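Local coordinates for putative beta-lactamase-inhibitor-like PepSY-like domain-containing protein (PDB 3ELG) that is of unknown function but adopts a fold like that of the beta-lactamase inhibitor protein and probably resides in the periplasm, at residues A[8-11]-A[17-20]; A[22-27]-A[75-80]; A[104-107]-A[113-116]; A[115-118]-A[122-125]. All coordinates share one frame; numbering follows the deposited sequence.

How the contacts relate
The four contacts follow one another along a single chain whose antiparallel sheet carries two helices, 15-24 and 80-89. Contact 1 ties the loop after strand 5-7 to helix 15-24. Contact 2 starts at the end of that helix, and the two touch where Met20 SE lies 3.7 Å from Phe25 CE2. Contact 2 reaches contact 3 through Pro79 CG, 3.6 Å from Tyr105 CZ. Contacts 3 and 4 share Val115 and Asp116, and their centres are about 6 Å apart. They pair strand 114-117 with its two neighbours. Contacts 1 and 4 lie on opposite sides of the chain's centre, with centres about 31 Å apart. No active site or bound ligand is assigned.

Contact 1. Residues A[8-11]-A[17-20]; sequences RDVN and AREM
Val10 and Asn11 meet Arg18 where the chain passes from strand 5-7 into helix 15-24. The motif on the loop side is an Asx turn. Asp9 OD1 accepts the backbone N-H of Asn11 at 3.1 Å, and the donor comes from above the carboxylate plane. This turn leads into a short 3-10 segment, whose Val10 carbonyl is turned toward the helix. From the first turn of that helix, the side chain of Arg18 reaches back over the segment. Its CB points toward the loop. The first torsion, chi1 -94°, is well off a staggered position and directs CG to the Val10 carbonyl, 3.5 Å from Val10 O. The next carbon, CD, comes nearer, with Val10 O at 3.1 Å. The same CD also touches the Val10 side chain, at 4.2 Å from CG2. At chi3, -89°, the chain bends and lays the guanidinium over the 3-10 backbone. NE is 3.0 Å from Val10 O, but the angle is too poor for a hydrogen bond. CZ follows, with the flat group turned so that Asn11 CA sits 3.8 Å above its plane, over the centre. NE and NH2 both find their hydrogen bonds just outside the two segments, and NH2 donates to Leu13 O in the loop leading into the helix. The arginine thus joins its own helix to the incoming chain on the protein surface. On the sheet side of the helix, Ala17 and selenomethionine Met20 pack on Phe57. At the tip of the arginine, NH2 passes the Asn11 carbonyl, with Asn11 O 3.5 Å away.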
loop_
_atom_site.group_PDB
_atom_site.type_symbol
_atom_site.label_atom_id
_atom_site.label_comp_id
_atom_site.label_asym_id
_atom_site.label_seq_id
_atom_site.Cartn_x
_atom_site.Cartn_y
_atom_site.Cartn_z
ATOM N N ARG A 8 -15.458 6.926 10.248
ATOM C CA ARG A 8 -15.375 5.484 10.522
ATOM C C ARG A 8 -16.284 4.696 9.572
ATOM O O ARG A 8 -16.311 3.470 9.629
ATOM C CB ARG A 8 -15.805 5.106 11.962
ATOM C CG ARG A 8 -14.984 5.691 13.080
ATOM C CD ARG A 8 -15.397 5.097 14.416
ATOM N NE ARG A 8 -16.787 5.291 14.784
ATOM C CZ ARG A 8 -17.322 4.791 15.900
ATOM N NH1 ARG A 8 -16.591 4.043 16.679
ATOM N NH2 ARG A 8 -18.571 5.033 16.212
ATOM N N ASP A 9 -17.011 5.418 8.737
ATOM C CA ASP A 9 -18.095 4.817 7.890
ATOM C C ASP A 9 -17.508 4.243 6.627
ATOM O O ASP A 9 -17.124 5.001 5.740
ATOM C CB ASP A 9 -19.125 5.875 7.519
ATOM C CG ASP A 9 -20.333 5.288 6.816
ATOM O OD1 ASP A 9 -20.384 4.062 6.690
ATOM O OD2 ASP A 9 -21.211 6.072 6.411
ATOM N N VAL A 10 -17.382 2.924 6.580
ATOM C CA VAL A 10 -16.736 2.271 5.422
ATOM C C VAL A 10 -17.532 2.465 4.126
ATOM O O VAL A 10 -17.009 2.268 3.027
ATOM C CB VAL A 10 -16.485 0.783 5.624
ATOM C CG1 VAL A 10 -15.606 0.533 6.854
ATOM C CG2 VAL A 10 -17.805 0.012 5.751
ATOM N N ASN A 11 -18.781 2.873 4.270
ATOM C CA ASN A 11 -19.640 3.174 3.101
ATOM C C ASN A 11 -19.138 4.400 2.353
ATOM O O ASN A 11 -19.605 4.725 1.259
ATOM C CB ASN A 11 -21.104 3.404 3.517
ATOM C CG ASN A 11 -21.799 2.140 3.951
ATOM O OD1 ASN A 11 -22.226 2.038 5.097
ATOM N ND2 ASN A 11 -21.947 1.186 3.049
ATOM N N ALA A 17 -12.158 -0.424 -2.718
ATOM C CA ALA A 17 -11.289 -0.373 -1.515
ATOM C C ALA A 17 -11.885 -1.262 -0.436
ATOM O O ALA A 17 -11.165 -2.033 0.224
ATOM C CB ALA A 17 -11.115 1.084 -1.006
ATOM N N ARG A 18 -13.206 -1.216 -0.321
ATOM C CA ARG A 18 -13.905 -2.032 0.687
ATOM C C ARG A 18 -13.682 -3.497 0.370
ATOM O O ARG A 18 -13.411 -4.308 1.248
ATOM C CB ARG A 18 -15.395 -1.701 0.741
ATOM C CG ARG A 18 -15.770 -0.698 1.742
ATOM C CD ARG A 18 -17.299 -0.474 1.642
ATOM N NE ARG A 18 -17.540 0.576 0.664
ATOM C CZ ARG A 18 -18.731 0.875 0.158
ATOM N NH1 ARG A 18 -19.791 0.144 0.478
ATOM N NH2 ARG A 18 -18.847 1.892 -0.667
ATOM N N GLU A 19 -13.765 -3.830 -0.914
ATOM C CA GLU A 19 -13.605 -5.228 -1.342
ATOM C C GLU A 19 -12.170 -5.701 -1.077
ATOM O O GLU A 19 -11.933 -6.830 -0.590
ATOM C CB GLU A 19 -13.968 -5.400 -2.820
ATOM C CG GLU A 19 -15.457 -5.215 -3.138
ATOM C CD GLU A 19 -16.392 -6.318 -2.606
ATOM O OE1 GLU A 19 -15.930 -7.343 -2.048
ATOM O OE2 GLU A 19 -17.620 -6.143 -2.769
HETATM N N MSE A 20 -11.215 -4.820 -1.375
HETATM C CA MSE A 20 -9.807 -5.123 -1.207
HETATM C C MSE A 20 -9.528 -5.446 0.263
HETATM O O MSE A 20 -8.849 -6.427 0.581
HETATM C CB MSE A 20 -8.899 -3.995 -1.726
HETATM C CG MSE A 20 -7.381 -4.249 -1.650
HETATM SE SE MSE A 20 -6.616 -4.151 0.154
HETATM C CE MSE A 20 -5.087 -3.047 -0.308
#

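Contact 2. Residues A[22-27]-A[75-80]; sequences GKHFSQ and STFIPQ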
loop_
_atom_site.group_PDB
_atom_site.type_symbol
_atom_site.label_atom_id
_atom_site.label_comp_id
_atom_site.label_asym_id
_atom_site.label_seq_id
_atom_site.Cartn_x
_atom_site.Cartn_y
_atom_site.Cartn_z
ATOM N N GLY A 22 -11.709 -6.329 2.571
ATOM C CA GLY A 22 -12.451 -7.536 2.966
ATOM C C GLY A 22 -11.795 -8.831 2.501
ATOM O O GLY A 22 -11.875 -9.854 3.172
ATOM N N LYS A 23 -11.121 -8.779 1.371
ATOM C CA LYS A 23 -10.522 -9.952 0.760
ATOM C C LYS A 23 -9.180 -10.248 1.406
ATOM O O LYS A 23 -8.869 -11.399 1.748
ATOM C CB LYS A 23 -10.403 -9.780 -0.767
ATOM C CG LYS A 23 -9.727 -10.923 -1.468
ATOM C CD LYS A 23 -9.810 -10.763 -2.985
ATOM C CE LYS A 23 -9.203 -11.946 -3.711
ATOM N NZ LYS A 23 -9.227 -11.762 -5.208
ATOM N N HIS A 24 -8.379 -9.201 1.577
ATOM C CA HIS A 24 -6.978 -9.363 1.877
ATOM C C HIS A 24 -6.559 -9.102 3.320
ATOM O O HIS A 24 -5.439 -9.486 3.713
ATOM C CB HIS A 24 -6.144 -8.522 0.962
ATOM C CG HIS A 24 -6.215 -8.944 -0.461
ATOM N ND1 HIS A 24 -5.665 -10.134 -0.905
ATOM C CD2 HIS A 24 -6.832 -8.386 -1.526
ATOM C CE1 HIS A 24 -5.940 -10.277 -2.189
ATOM N NE2 HIS A 24 -6.624 -9.222 -2.593
ATOM N N PHE A 25 -7.456 -8.456 4.072
ATOM C CA PHE A 25 -7.255 -8.053 5.475
ATOM C C PHE A 25 -8.445 -8.417 6.350
ATOM O O PHE A 25 -8.913 -7.653 7.215
ATOM C CB PHE A 25 -6.884 -6.539 5.550
ATOM C CG PHE A 25 -5.612 -6.223 4.820
ATOM C CD1 PHE A 25 -4.392 -6.468 5.399
ATOM C CD2 PHE A 25 -5.635 -5.778 3.517
ATOM C CE1 PHE A 25 -3.238 -6.245 4.739
ATOM C CE2 PHE A 25 -4.462 -5.564 2.801
ATOM C CZ PHE A 25 -3.257 -5.775 3.414
ATOM N N SER A 26 -8.955 -9.631 6.133
ATOM C CA SER A 26 -10.139 -10.079 6.854
ATOM C C SER A 26 -9.839 -10.354 8.325
ATOM O O SER A 26 -10.745 -10.567 9.106
ATOM C CB SER A 26 -10.724 -11.349 6.234
ATOM O OG SER A 26 -9.747 -12.380 6.214
ATOM N N GLN A 27 -8.560 -10.405 8.660
ATOM C CA GLN A 27 -8.160 -10.565 10.069
ATOM C C GLN A 27 -8.413 -9.306 10.900
ATOM O O GLN A 27 -8.380 -9.333 12.113
ATOM C CB GLN A 27 -6.680 -10.953 10.196
ATOM C CG GLN A 27 -5.719 -9.783 10.064
ATOM C CD GLN A 27 -5.341 -9.467 8.624
ATOM O OE1 GLN A 27 -5.993 -9.941 7.685
ATOM N NE2 GLN A 27 -4.271 -8.682 8.446
ATOM N N SER A 75 1.675 -11.483 -0.460
ATOM C CA SER A 75 2.506 -11.668 -1.655
ATOM C C SER A 75 1.762 -11.353 -2.956
ATOM O O SER A 75 2.369 -11.029 -3.975
ATOM C CB SER A 75 3.079 -13.094 -1.691
ATOM O OG SER A 75 2.023 -14.001 -1.867
ATOM N N THR A 76 0.445 -11.401 -2.912
ATOM C CA THR A 76 -0.353 -11.165 -4.119
ATOM C C THR A 76 -0.142 -9.767 -4.707
ATOM O O THR A 76 -0.366 -9.506 -5.883
ATOM C CB THR A 76 -1.859 -11.428 -3.843
ATOM O OG1 THR A 76 -2.577 -11.421 -5.079
ATOM C CG2 THR A 76 -2.411 -10.383 -2.898
ATOM N N PHE A 77 0.300 -8.866 -3.848
ATOM C CA PHE A 77 0.433 -7.455 -4.190
ATOM C C PHE A 77 1.781 -7.134 -4.883
ATOM O O PHE A 77 1.985 -6.054 -5.471
ATOM C CB PHE A 77 0.297 -6.608 -2.936
ATOM C CG PHE A 77 -1.134 -6.587 -2.349
ATOM C CD1 PHE A 77 -2.193 -6.086 -3.087
ATOM C CD2 PHE A 77 -1.361 -7.048 -1.077
ATOM C CE1 PHE A 77 -3.469 -6.080 -2.557
ATOM C CE2 PHE A 77 -2.644 -7.016 -0.531
ATOM C CZ PHE A 77 -3.693 -6.528 -1.279
ATOM N N ILE A 78 2.692 -8.086 -4.768
ATOM C CA ILE A 78 4.072 -7.930 -5.274
ATOM C C ILE A 78 4.133 -8.527 -6.671
ATOM O O ILE A 78 3.876 -9.747 -6.870
ATOM C CB ILE A 78 5.133 -8.550 -4.314
ATOM C CG1 ILE A 78 4.976 -7.956 -2.917
ATOM C CG2 ILE A 78 6.520 -8.275 -4.866
ATOM C CD1 ILE A 78 5.919 -8.543 -1.928
ATOM N N PRO A 79 4.440 -7.703 -7.693
ATOM C CA PRO A 79 4.549 -8.316 -9.021
ATOM C C PRO A 79 5.577 -9.446 -9.082
ATOM O O PRO A 79 6.602 -9.411 -8.408
ATOM C CB PRO A 79 4.965 -7.152 -9.925
ATOM C CG PRO A 79 4.520 -5.961 -9.257
ATOM C CD PRO A 79 4.557 -6.237 -7.762
ATOM N N GLN A 80 5.295 -10.434 -9.929
ATOM C CA GLN A 80 6.161 -11.626 -10.000
ATOM C C GLN A 80 7.641 -11.293 -10.294
ATOM O O GLN A 80 8.561 -11.848 -9.707
ATOM C CB GLN A 80 5.626 -12.619 -11.056
ATOM C CG GLN A 80 6.507 -13.834 -11.161
#
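The C-terminal end of helix 15-24 meets the 3-10 turn that precedes helix 80-89, so this contact bridges the two helical elements of the BLIP-like fold. His24, in the last turn of the first helix, and Phe77, in the 3-10 turn, form a T-shaped pair. The edge of Phe77 is directed to a face of His24. The ring centroids, of His24 and of Phe77, are 4.8 Å apart and the planes stand at 60°. Phe77 CZ makes the touch, 3.6 Å from His24 CG, and lies toward the rim of the imidazole rather than over its middle. The other face of the imidazole is covered by Lys23 CG, so the ring is held between an aliphatic chain and an aromatic edge. Thr76 adds its methyl group. Its CG2 comes from the opposite direction to within 3.6 Å of His24 CE1. The same methyl lies 3.9 Å above the Phe77 plane, over the centre of that ring. With CG turned beside the backbone N, chi1 -61°, the Phe25 ring brings its CE2 to 4.1 Å from Phe77 CE2. Met20 and Ile66 also touch both phenylalanines, and Trp63 meets Phe77 edge to face. No hydrogen bond crosses between the segments. The junction therefore rests on apolar and aromatic packing, and both faces of the His24 imidazole meet carbon atoms.

Contact 3. Residues A[104-107]-A[113-116]; sequences GYEL and LEVD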
loop_
_atom_site.group_PDB
_atom_site.type_symbol
_atom_site.label_atom_id
_atom_site.label_comp_id
_atom_site.label_asym_id
_atom_site.label_seq_id
_atom_site.Cartn_x
_atom_site.Cartn_y
_atom_site.Cartn_z
ATOM N N GLY A 104 6.481 3.496 -10.894
ATOM C CA GLY A 104 6.855 2.143 -10.490
ATOM C C GLY A 104 6.462 1.750 -9.104
ATOM O O GLY A 104 5.419 2.159 -8.592
ATOM N N TYR A 105 7.364 0.982 -8.484
ATOM C CA TYR A 105 7.142 0.348 -7.173
ATOM C C TYR A 105 8.285 0.640 -6.194
ATOM O O TYR A 105 9.460 0.783 -6.567
ATOM C CB TYR A 105 7.005 -1.148 -7.347
ATOM C CG TYR A 105 5.890 -1.604 -8.241
ATOM C CD1 TYR A 105 6.050 -1.677 -9.620
ATOM C CD2 TYR A 105 4.677 -1.970 -7.701
ATOM C CE1 TYR A 105 5.026 -2.113 -10.435
ATOM C CE2 TYR A 105 3.659 -2.402 -8.504
ATOM C CZ TYR A 105 3.822 -2.452 -9.873
ATOM O OH TYR A 105 2.777 -2.925 -10.627
ATOM N N GLU A 106 7.903 0.782 -4.940
ATOM C CA GLU A 106 8.898 0.952 -3.890
ATOM C C GLU A 106 8.562 -0.019 -2.789
ATOM O O GLU A 106 7.431 0.004 -2.229
ATOM C CB GLU A 106 8.843 2.357 -3.324
ATOM C CG GLU A 106 9.015 3.457 -4.388
ATOM C CD GLU A 106 8.837 4.880 -3.822
ATOM O OE1 GLU A 106 8.369 5.060 -2.674
ATOM O OE2 GLU A 106 9.183 5.819 -4.550
ATOM N N LEU A 107 9.472 -0.949 -2.563
ATOM C CA LEU A 107 9.313 -1.919 -1.495
ATOM C C LEU A 107 10.212 -1.606 -0.331
ATOM O O LEU A 107 11.399 -1.460 -0.480
ATOM C CB LEU A 107 9.631 -3.315 -1.976
ATOM C CG LEU A 107 8.601 -4.015 -2.902
ATOM C CD1 LEU A 107 8.341 -3.354 -4.239
ATOM C CD2 LEU A 107 8.952 -5.474 -3.062
ATOM N N LEU A 113 15.313 -0.308 4.546
ATOM C CA LEU A 113 15.821 -0.197 3.174
ATOM C C LEU A 113 14.623 -0.077 2.244
ATOM O O LEU A 113 13.660 -0.827 2.414
ATOM C CB LEU A 113 16.617 -1.438 2.808
ATOM C CG LEU A 113 17.920 -1.300 2.046
ATOM C CD1 LEU A 113 18.846 -0.274 2.745
ATOM C CD2 LEU A 113 18.544 -2.698 1.890
ATOM N N GLU A 114 14.700 0.832 1.266
ATOM C CA GLU A 114 13.675 0.921 0.219
ATOM C C GLU A 114 14.261 0.486 -1.094
ATOM O O GLU A 114 15.333 0.905 -1.463
ATOM C CB GLU A 114 13.140 2.322 0.101
ATOM C CG GLU A 114 11.973 2.441 -0.896
ATOM C CD GLU A 114 11.573 3.880 -1.183
ATOM O OE1 GLU A 114 11.171 4.575 -0.226
ATOM O OE2 GLU A 114 11.627 4.296 -2.364
ATOM N N VAL A 115 13.600 -0.476 -1.707
ATOM C CA VAL A 115 14.042 -1.014 -2.984
ATOM C C VAL A 115 13.091 -0.539 -4.067
ATOM O O VAL A 115 11.888 -0.830 -4.034
ATOM C CB VAL A 115 14.128 -2.576 -2.958
ATOM C CG1 VAL A 115 14.880 -3.057 -4.182
ATOM C CG2 VAL A 115 14.791 -3.090 -1.654
ATOM N N ASP A 116 13.648 0.212 -5.022
ATOM C CA ASP A 116 12.869 0.863 -6.093
ATOM C C ASP A 116 12.962 0.158 -7.427
ATOM O O ASP A 116 14.051 -0.207 -7.886
ATOM C CB ASP A 116 13.271 2.338 -6.276
ATOM C CG ASP A 116 12.975 3.198 -5.079
ATOM O OD1 ASP A 116 12.200 2.796 -4.154
ATOM O OD2 ASP A 116 13.532 4.320 -5.097
#
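Glu106 and Asp116 lie side by side and point the same way, while Glu114 reaches across to Glu106 from the same strand as Asp116. The setting is the beta hairpin of strands 104-109 and 114-117. The carboxylate planes of Glu106 and Glu114 are 24° apart. Glu114 OE2 comes 3.2 Å from Glu106 CD. Asp116 OD1 touches lower on the chain, 3.3 Å from Glu106 CG. An extended Glu114 chain, with CG anti to the backbone N (chi1 -175°), carries its acid to this place. Leu107 and Val115 occupy the other face of the sheet, where both pack on Met86 of helix 80-89. Leu107 and Val115 form the antiparallel hydrogen-bonded pair. Leu107 N donates to Val115 O at 2.8 Å, and Val115 N donates to Leu107 O at 2.7 Å. Glu106 and Asp116 form the adjacent non-hydrogen-bonded pair. Ser127 OG bonds Asp116 OD2 and makes a weak bond with Glu114 OE2. Glu106 OE1 is 3.4 Å from Glu114 OE2, so the three acids would probably repel one another if all were ionised. Glu114 OE2 is modelled only 2.4 Å from Asp116 OD1. One of these two acids probably holds a proton, though so short a distance is itself doubtful.

Contact 4. Residues A[115-118]-A[122-125]; sequences VDFD and GFLK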
loop_
_atom_site.group_PDB
_atom_site.type_symbol
_atom_site.label_atom_id
_atom_site.label_comp_id
_atom_site.label_asym_id
_atom_site.label_seq_id
_atom_site.Cartn_x
_atom_site.Cartn_y
_atom_site.Cartn_z
ATOM N N VAL A 115 13.600 -0.476 -1.707
ATOM C CA VAL A 115 14.042 -1.014 -2.984
ATOM C C VAL A 115 13.091 -0.539 -4.067
ATOM O O VAL A 115 11.888 -0.830 -4.034
ATOM C CB VAL A 115 14.128 -2.576 -2.958
ATOM C CG1 VAL A 115 14.880 -3.057 -4.182
ATOM C CG2 VAL A 115 14.791 -3.090 -1.654
ATOM N N ASP A 116 13.648 0.212 -5.022
ATOM C CA ASP A 116 12.869 0.863 -6.093
ATOM C C ASP A 116 12.962 0.158 -7.427
ATOM O O ASP A 116 14.051 -0.207 -7.886
ATOM C CB ASP A 116 13.271 2.338 -6.276
ATOM C CG ASP A 116 12.975 3.198 -5.079
ATOM O OD1 ASP A 116 12.200 2.796 -4.154
ATOM O OD2 ASP A 116 13.532 4.320 -5.097
ATOM N N PHE A 117 11.794 -0.010 -8.029
ATOM C CA PHE A 117 11.601 -0.658 -9.347
ATOM C C PHE A 117 10.781 0.219 -10.301
ATOM O O PHE A 117 9.969 1.044 -9.892
ATOM C CB PHE A 117 10.854 -1.987 -9.183
ATOM C CG PHE A 117 11.540 -2.946 -8.286
ATOM C CD1 PHE A 117 11.377 -2.865 -6.923
ATOM C CD2 PHE A 117 12.391 -3.921 -8.816
ATOM C CE1 PHE A 117 12.002 -3.775 -6.089
ATOM C CE2 PHE A 117 13.075 -4.793 -7.974
ATOM C CZ PHE A 117 12.866 -4.716 -6.611
ATOM N N ASP A 118 11.015 0.031 -11.598
ATOM C CA ASP A 118 10.167 0.695 -12.587
ATOM C C ASP A 118 8.831 -0.025 -12.730
ATOM O O ASP A 118 8.572 -1.010 -12.042
ATOM C CB ASP A 118 10.851 0.864 -13.956
ATOM C CG ASP A 118 11.246 -0.426 -14.587
ATOM O OD1 ASP A 118 10.519 -1.417 -14.396
ATOM O OD2 ASP A 118 12.303 -0.470 -15.310
ATOM N N GLY A 122 11.585 -3.732 -13.244
ATOM C CA GLY A 122 13.016 -3.569 -13.345
ATOM C C GLY A 122 13.627 -2.818 -12.187
ATOM O O GLY A 122 13.143 -1.773 -11.793
ATOM N N PHE A 123 14.685 -3.377 -11.622
ATOM C CA PHE A 123 15.397 -2.706 -10.484
ATOM C C PHE A 123 15.937 -1.344 -10.901
ATOM O O PHE A 123 16.555 -1.205 -12.010
ATOM C CB PHE A 123 16.540 -3.578 -9.936
ATOM C CG PHE A 123 17.358 -2.904 -8.885
ATOM C CD1 PHE A 123 16.922 -2.855 -7.583
ATOM C CD2 PHE A 123 18.596 -2.368 -9.181
ATOM C CE1 PHE A 123 17.684 -2.223 -6.599
ATOM C CE2 PHE A 123 19.354 -1.740 -8.186
ATOM C CZ PHE A 123 18.875 -1.677 -6.894
ATOM N N LEU A 124 15.740 -0.344 -10.043
ATOM C CA LEU A 124 16.313 0.955 -10.263
ATOM C C LEU A 124 17.403 1.288 -9.273
ATOM O O LEU A 124 18.500 1.600 -9.639
ATOM C CB LEU A 124 15.221 2.020 -10.193
ATOM C CG LEU A 124 14.176 1.977 -11.321
ATOM C CD1 LEU A 124 13.053 2.954 -10.952
ATOM C CD2 LEU A 124 14.775 2.289 -12.704
ATOM N N LYS A 125 17.064 1.247 -7.991
ATOM C CA LYS A 125 18.035 1.678 -6.944
ATOM C C LYS A 125 17.532 1.371 -5.550
ATOM O O LYS A 125 16.355 1.121 -5.335
ATOM C CB LYS A 125 18.316 3.194 -7.022
ATOM C CG LYS A 125 17.071 4.063 -6.742
ATOM C CD LYS A 125 17.360 5.569 -6.881
ATOM C CE LYS A 125 16.131 6.392 -6.484
ATOM N NZ LYS A 125 16.397 7.835 -6.079
HETATM O O HOH W 1 15.310 -1.058 -14.442
#
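Asp116 and Phe117 face strand 123-125 across an antiparallel pairing whose register slips by one residue between them. Asp116 N donates to Lys125 O at 2.9 Å. Asp116 O takes Leu124 N at 2.7 Å and, more weakly, Lys125 N. Phe117 stands opposite Phe123 in a non-hydrogen-bonded pair. Asp118 N donates to Gly122 O at 2.8 Å. Two residues, Leu124 and Lys125, thus oppose the single Asp116. This is a classic beta bulge, set in the hairpin that brings the last strand, 123-127, to the edge of the sheet. Phe117 and Phe123 lie on the face toward helix 80-89. Phe117 CD2 is 3.6 Å from Phe123 CA, so the ring lies against the start of the partner strand. The two side chains cross at a slant. With CG anti to its backbone N (chi1 175°), the Phe123 ring brings its edge to Val115. Val115 CG1 meets that edge in plane, 3.8 Å from Phe123 CE1, and Tyr85 meets the same ring with nearly parallel planes. Leu124 CD1 rests on the Phe117 carbonyl carbon. In the conformer given, Lys125 runs beside Asp116, its CE 3.6 Å from Asp116 OD2; Ser127 OG is the hydrogen-bond partner of that oxygen. At the turn, Asp118 OD1 accepts Gly122 N at 2.8 Å from above the carboxylate plane, and also Phe120 N. A water donates to Asp118 OD2 and, at 2.7 Å, to Phe123 O.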